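Local coordinates for protein PatF (Prochloron didemni, PDB 4BG2) that probably belongs to the prenyltransferases of cyanobactin (patellamide) biosynthesis, although its own catalytic role is not firmly established, at residues A[155-160]-A[233-238]; A[171-176]-A[188-193]. All coordinates share one frame; numbering follows the deposited sequence.

Overall arrangement
Both interactions lie on the same side of the chain's centre, about 11 Å apart between their own centres. Interaction 2 pairs strands 173-181 and 186-194 in the wall of the ten-stranded antiparallel barrel, while interaction 1 sits farther out, about 17 Å from the chain centre against about 11 Å, where the end of helix 147-157 meets the loop leaving strand 229-233. Strand 186-194 is shared ground. Its L190 N bonds to F234 O (2.8 Å), its V188 O receives S235 OG (2.7 Å), and G191 CA packs against F233 CD1 (3.4 Å). Residues 233-235 thus run along strand 186-194 before K236 turns to the helix end.

Interaction 1. Residues A[155-160]-A[233-238]; sequences VLDGGR and FFSKTR
The carboxylate of D157 and the guanidinium of R160 are the flat groups that reach residues 233-238. K236 N comes to the D157 carboxylate at OD1, on the syn lone pair, 2.7 Å away in a nearly straight bond (171°). The other oxygen is approached differently: G159 N lies 3.0 Å from D157 OD2 and 64° out of the carboxylate plane. At R160 the lysine chain passes the guanidinium edge, with K236 CE in its plane and 4.0 Å from R160 NH1. The bond from G159 N closes an Asx turn where helix 147-157 ends, on the outside of the prenyltransferase-like barrel, and G158 leaves the helix with positive phi. Opposite it, S235 to R238 form a type I turn closed by R238 N to S235 O. A chi1 of 170° carries the D157 acid from the helix end across to this turn. OD2 also accepts from Y161 OH, so the carboxylate is held at both oxygens. Shortening D157 to an alanine removes the carboxylate, which would probably leave K236 N and G159 N without their acceptor and Y161 OH without its partner. S235 OG lies 3.2 Å from D157 OD1, but its stronger partner is V188 O on strand 186-194. K236 runs extended over the glycines, its CG 3.8 Å from G159 CA and its CD 3.6 Å from G158 O. The chain bends only at its last torsion, and CE rather than the amine meets the R160 edge; the two like charges are not in contact.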
loop_
_atom_site.group_PDB
_atom_site.type_symbol
_atom_site.label_atom_id
_atom_site.label_comp_id
_atom_site.label_asym_id
_atom_site.label_seq_id
_atom_site.Cartn_x
_atom_site.Cartn_y
_atom_site.Cartn_z
ATOM N N VAL A 155 13.292 -14.536 2.184
ATOM C CA VAL A 155 14.562 -14.569 2.915
ATOM C C VAL A 155 14.771 -13.310 3.750
ATOM O O VAL A 155 15.148 -13.391 4.907
ATOM C CB VAL A 155 15.754 -14.711 1.942
ATOM C CG1 VAL A 155 17.072 -14.355 2.624
ATOM C CG2 VAL A 155 15.793 -16.120 1.378
ATOM N N LEU A 156 14.523 -12.145 3.163
ATOM C CA LEU A 156 14.674 -10.884 3.897
ATOM C C LEU A 156 13.650 -10.777 5.015
ATOM O O LEU A 156 13.936 -10.200 6.056
ATOM C CB LEU A 156 14.551 -9.683 2.950
ATOM C CG LEU A 156 15.571 -9.633 1.810
ATOM C CD1 LEU A 156 15.283 -8.477 0.867
ATOM C CD2 LEU A 156 16.990 -9.569 2.375
ATOM N N ASP A 157 12.455 -11.332 4.807
ATOM C CA ASP A 157 11.438 -11.348 5.856
ATOM C C ASP A 157 11.872 -12.294 6.961
ATOM O O ASP A 157 11.727 -11.981 8.140
ATOM C CB ASP A 157 10.094 -11.796 5.290
ATOM C CG ASP A 157 9.062 -12.058 6.360
ATOM O OD1 ASP A 157 8.643 -11.094 7.054
ATOM O OD2 ASP A 157 8.630 -13.230 6.492
ATOM N N GLY A 158 12.371 -13.464 6.571
ATOM C CA GLY A 158 12.844 -14.471 7.512
ATOM C C GLY A 158 11.776 -15.109 8.388
ATOM O O GLY A 158 12.095 -15.710 9.402
ATOM N N GLY A 159 10.510 -14.979 8.016
ATOM C CA GLY A 159 9.431 -15.652 8.730
ATOM C C GLY A 159 9.477 -17.131 8.421
ATOM O O GLY A 159 10.139 -17.543 7.487
ATOM N N ARG A 160 8.802 -17.930 9.223
ATOM C CA ARG A 160 8.717 -19.375 8.988
ATOM C C ARG A 160 7.262 -19.732 8.783
ATOM O O ARG A 160 6.463 -19.575 9.684
ATOM C CB ARG A 160 9.237 -20.165 10.190
ATOM C CG ARG A 160 10.742 -20.150 10.399
ATOM C CD ARG A 160 11.060 -20.467 11.861
ATOM N NE ARG A 160 12.273 -19.822 12.361
ATOM C CZ ARG A 160 12.395 -18.516 12.604
ATOM N NH1 ARG A 160 11.383 -17.675 12.371
ATOM N NH2 ARG A 160 13.547 -18.036 13.064
ATOM N N PHE A 233 -1.393 -9.615 3.206
ATOM C CA PHE A 233 0.010 -9.405 3.508
ATOM C C PHE A 233 0.465 -10.240 4.684
ATOM O O PHE A 233 -0.054 -10.115 5.782
ATOM C CB PHE A 233 0.303 -7.929 3.785
ATOM C CG PHE A 233 0.460 -7.090 2.556
ATOM C CD1 PHE A 233 1.401 -7.397 1.598
ATOM C CD2 PHE A 233 -0.294 -5.938 2.394
ATOM C CE1 PHE A 233 1.567 -6.585 0.491
ATOM C CE2 PHE A 233 -0.146 -5.124 1.289
ATOM C CZ PHE A 233 0.774 -5.458 0.324
ATOM N N PHE A 234 1.433 -11.112 4.434
ATOM C CA PHE A 234 2.106 -11.865 5.482
ATOM C C PHE A 234 3.481 -11.260 5.819
ATOM O O PHE A 234 4.174 -10.718 4.952
ATOM C CB PHE A 234 2.280 -13.299 5.015
ATOM C CG PHE A 234 0.967 -14.024 4.815
ATOM C CD1 PHE A 234 0.249 -13.861 3.652
ATOM C CD2 PHE A 234 0.450 -14.821 5.816
ATOM C CE1 PHE A 234 -0.967 -14.507 3.473
ATOM C CE2 PHE A 234 -0.761 -15.469 5.656
ATOM C CZ PHE A 234 -1.472 -15.306 4.486
ATOM N N SER A 235 3.874 -11.373 7.081
ATOM C CA SER A 235 5.190 -10.928 7.521
ATOM C C SER A 235 5.565 -11.678 8.771
ATOM O O SER A 235 4.704 -12.000 9.576
ATOM C CB SER A 235 5.178 -9.423 7.861
ATOM O OG SER A 235 6.490 -8.914 8.131
ATOM N N LYS A 236 6.866 -11.864 8.971
ATOM C CA LYS A 236 7.397 -12.337 10.255
ATOM C C LYS A 236 6.898 -11.459 11.407
ATOM O O LYS A 236 6.835 -11.885 12.537
ATOM C CB LYS A 236 8.917 -12.229 10.294
ATOM C CG LYS A 236 9.560 -13.002 11.439
ATOM C CD LYS A 236 11.069 -12.858 11.387
ATOM C CE LYS A 236 11.759 -13.704 12.452
ATOM N NZ LYS A 236 11.581 -13.134 13.827
ATOM N N THR A 237 6.623 -10.195 11.108
ATOM C CA THR A 237 6.248 -9.217 12.097
ATOM C C THR A 237 4.763 -9.275 12.421
ATOM O O THR A 237 4.320 -8.663 13.389
ATOM C CB THR A 237 6.604 -7.827 11.565
ATOM O OG1 THR A 237 8.032 -7.665 11.595
ATOM C CG2 THR A 237 5.952 -6.748 12.369
ATOM N N ARG A 238 3.998 -10.034 11.646
ATOM C CA ARG A 238 2.551 -10.084 11.807
ATOM C C ARG A 238 2.116 -11.438 12.351
ATOM O O ARG A 238 2.439 -12.500 11.789
ATOM C CB ARG A 238 1.885 -9.858 10.464
ATOM C CG ARG A 238 2.011 -8.442 9.951
ATOM C CD ARG A 238 1.287 -8.320 8.620
ATOM N NE ARG A 238 1.589 -7.057 7.926
ATOM C CZ ARG A 238 0.938 -5.904 8.087
ATOM N NH1 ARG A 238 -0.092 -5.826 8.935
ATOM N NH2 ARG A 238 1.321 -4.812 7.392
#

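Interaction 2. Residues A[171-176]-A[188-193]; sequences RDTMVI and VDLGPC
A classic beta bulge interrupts the hairpin of strands 173-181 and 186-194, neighbours in the antiparallel barrel of this prenyltransferase-like fold. Two successive residues, M174 and V175, sit opposite G191, whose carbonyl takes both amides: M174 N lies 3.0 Å and V175 N 3.3 Å from G191 O, approaching from the same face of its plane. The return bond, from G191 N to V175 O, is weak, with an angle of only 122° at the hydrogen. Glycine suits this position, since a side chain at G191 would run into V175 O. Before the bulge, T173 and P192 form a non-hydrogen-bonded pair, and the next bond in the ladder runs from C193 N to D172 O, which also takes a CA-H...O contact from P192 CA, each at 3.2 Å. After it the register resumes with I176 opposite L190, and I176 CA makes a similar contact to D189 O. I176 and L190 share a face and both touch A153 of helix 147-157, which covers that side. V175 points to the other face, presumably the barrel interior. T173 bonds through OG1 to L169 O in helix 163-172. Having OG1 beside the backbone N (chi1 -71°) also sets it 3.9 Å from L190 CD2, where the two side chains cross. D172 CB meets P192 CB, while its carboxylate accepts from G205 N and L208 N. Within the bulge, the side chain of M174, a selenomethionine in this crystal, curls over C193: it bends at the last torsion, and M174 SE packs 4.1 Å from C193 CB.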
loop_
_atom_site.group_PDB
_atom_site.type_symbol
_atom_site.label_atom_id
_atom_site.label_comp_id
_atom_site.label_asym_id
_atom_site.label_seq_id
_atom_site.Cartn_x
_atom_site.Cartn_y
_atom_site.Cartn_z
ATOM N N ARG A 171 4.377 -18.512 -5.029
ATOM C CA ARG A 171 3.706 -18.547 -6.329
ATOM C C ARG A 171 2.792 -17.347 -6.620
ATOM O O ARG A 171 2.748 -16.895 -7.754
ATOM C CB ARG A 171 2.880 -19.826 -6.476
ATOM C CG ARG A 171 3.664 -21.140 -6.441
ATOM C CD ARG A 171 4.735 -21.250 -7.517
ATOM N NE ARG A 171 4.249 -20.859 -8.847
ATOM C CZ ARG A 171 5.021 -20.729 -9.931
ATOM N NH1 ARG A 171 6.327 -20.966 -9.872
ATOM N NH2 ARG A 171 4.484 -20.360 -11.086
ATOM N N ASP A 172 2.074 -16.822 -5.623
ATOM C CA ASP A 172 1.054 -15.781 -5.871
ATOM C C ASP A 172 1.404 -14.359 -5.392
ATOM O O ASP A 172 0.587 -13.440 -5.537
ATOM C CB ASP A 172 -0.281 -16.219 -5.269
ATOM C CG ASP A 172 -0.908 -17.410 -6.022
ATOM O OD1 ASP A 172 -0.419 -17.786 -7.126
ATOM O OD2 ASP A 172 -1.900 -17.965 -5.507
ATOM N N THR A 173 2.607 -14.171 -4.842
ATOM C CA THR A 173 3.045 -12.838 -4.388
ATOM C C THR A 173 3.073 -11.919 -5.587
ATOM O O THR A 173 3.776 -12.158 -6.560
ATOM C CB THR A 173 4.408 -12.890 -3.658
ATOM O OG1 THR A 173 4.223 -13.523 -2.400
ATOM C CG2 THR A 173 4.983 -11.500 -3.396
HETATM N N MSE A 174 2.271 -10.867 -5.519
HETATM C CA MSE A 174 2.209 -9.874 -6.586
HETATM C C MSE A 174 2.682 -8.507 -6.123
HETATM O O MSE A 174 2.963 -7.658 -6.935
HETATM C CB MSE A 174 0.764 -9.774 -7.058
HETATM C CG MSE A 174 0.637 -9.634 -8.564
HETATM SE SE MSE A 174 -1.320 -9.642 -8.949
HETATM C CE MSE A 174 -1.648 -7.784 -8.373
ATOM N N VAL A 175 2.740 -8.294 -4.820
ATOM C CA VAL A 175 3.251 -7.057 -4.254
ATOM C C VAL A 175 4.187 -7.419 -3.097
ATOM O O VAL A 175 3.902 -8.316 -2.307
ATOM C CB VAL A 175 2.123 -6.143 -3.683
ATOM C CG1 VAL A 175 2.662 -4.758 -3.401
ATOM C CG2 VAL A 175 0.930 -6.039 -4.607
ATOM N N ILE A 176 5.277 -6.676 -2.973
ATOM C CA ILE A 176 6.160 -6.763 -1.818
ATOM C C ILE A 176 6.285 -5.382 -1.180
ATOM O O ILE A 176 6.603 -4.403 -1.849
ATOM C CB ILE A 176 7.546 -7.290 -2.215
ATOM C CG1 ILE A 176 7.416 -8.680 -2.838
ATOM C CG2 ILE A 176 8.464 -7.321 -0.999
ATOM C CD1 ILE A 176 8.634 -9.095 -3.646
ATOM N N VAL A 188 9.111 -6.319 6.127
ATOM C CA VAL A 188 8.888 -6.787 4.787
ATOM C C VAL A 188 7.513 -7.498 4.801
ATOM O O VAL A 188 7.284 -8.389 5.604
ATOM C CB VAL A 188 10.001 -7.769 4.337
ATOM C CG1 VAL A 188 9.779 -8.248 2.923
ATOM C CG2 VAL A 188 11.374 -7.121 4.441
ATOM N N ASP A 189 6.632 -7.073 3.896
ATOM C CA ASP A 189 5.321 -7.653 3.711
ATOM C C ASP A 189 5.306 -8.428 2.385
ATOM O O ASP A 189 5.629 -7.873 1.351
ATOM C CB ASP A 189 4.260 -6.538 3.654
ATOM C CG ASP A 189 3.762 -6.111 5.034
ATOM O OD1 ASP A 189 3.994 -6.838 6.034
ATOM O OD2 ASP A 189 3.140 -5.034 5.129
ATOM N N LEU A 190 4.927 -9.706 2.424
ATOM C CA LEU A 190 4.683 -10.495 1.210
ATOM C C LEU A 190 3.208 -10.545 0.891
ATOM O O LEU A 190 2.393 -10.888 1.750
ATOM C CB LEU A 190 5.235 -11.911 1.338
ATOM C CG LEU A 190 6.704 -11.963 0.915
ATOM C CD1 LEU A 190 7.569 -11.734 2.138
ATOM C CD2 LEU A 190 7.067 -13.259 0.203
ATOM N N GLY A 191 2.874 -10.178 -0.345
ATOM C CA GLY A 191 1.503 -9.834 -0.707
ATOM C C GLY A 191 0.959 -10.688 -1.827
ATOM O O GLY A 191 0.872 -10.232 -2.956
ATOM N N PRO A 192 0.629 -11.946 -1.526
ATOM C CA PRO A 192 -0.106 -12.717 -2.499
ATOM C C PRO A 192 -1.481 -12.103 -2.781
ATOM O O PRO A 192 -2.131 -11.573 -1.872
ATOM C CB PRO A 192 -0.244 -14.091 -1.833
ATOM C CG PRO A 192 -0.164 -13.809 -0.395
ATOM C CD PRO A 192 0.875 -12.716 -0.305
ATOM N N CYS A 193 -1.890 -12.159 -4.041
ATOM C CA CYS A 193 -3.170 -11.621 -4.484
ATOM C C CYS A 193 -3.934 -12.628 -5.338
ATOM O O CYS A 193 -3.326 -13.500 -5.958
ATOM C CB CYS A 193 -2.952 -10.372 -5.310
ATOM S SG CYS A 193 -2.245 -9.023 -4.367
#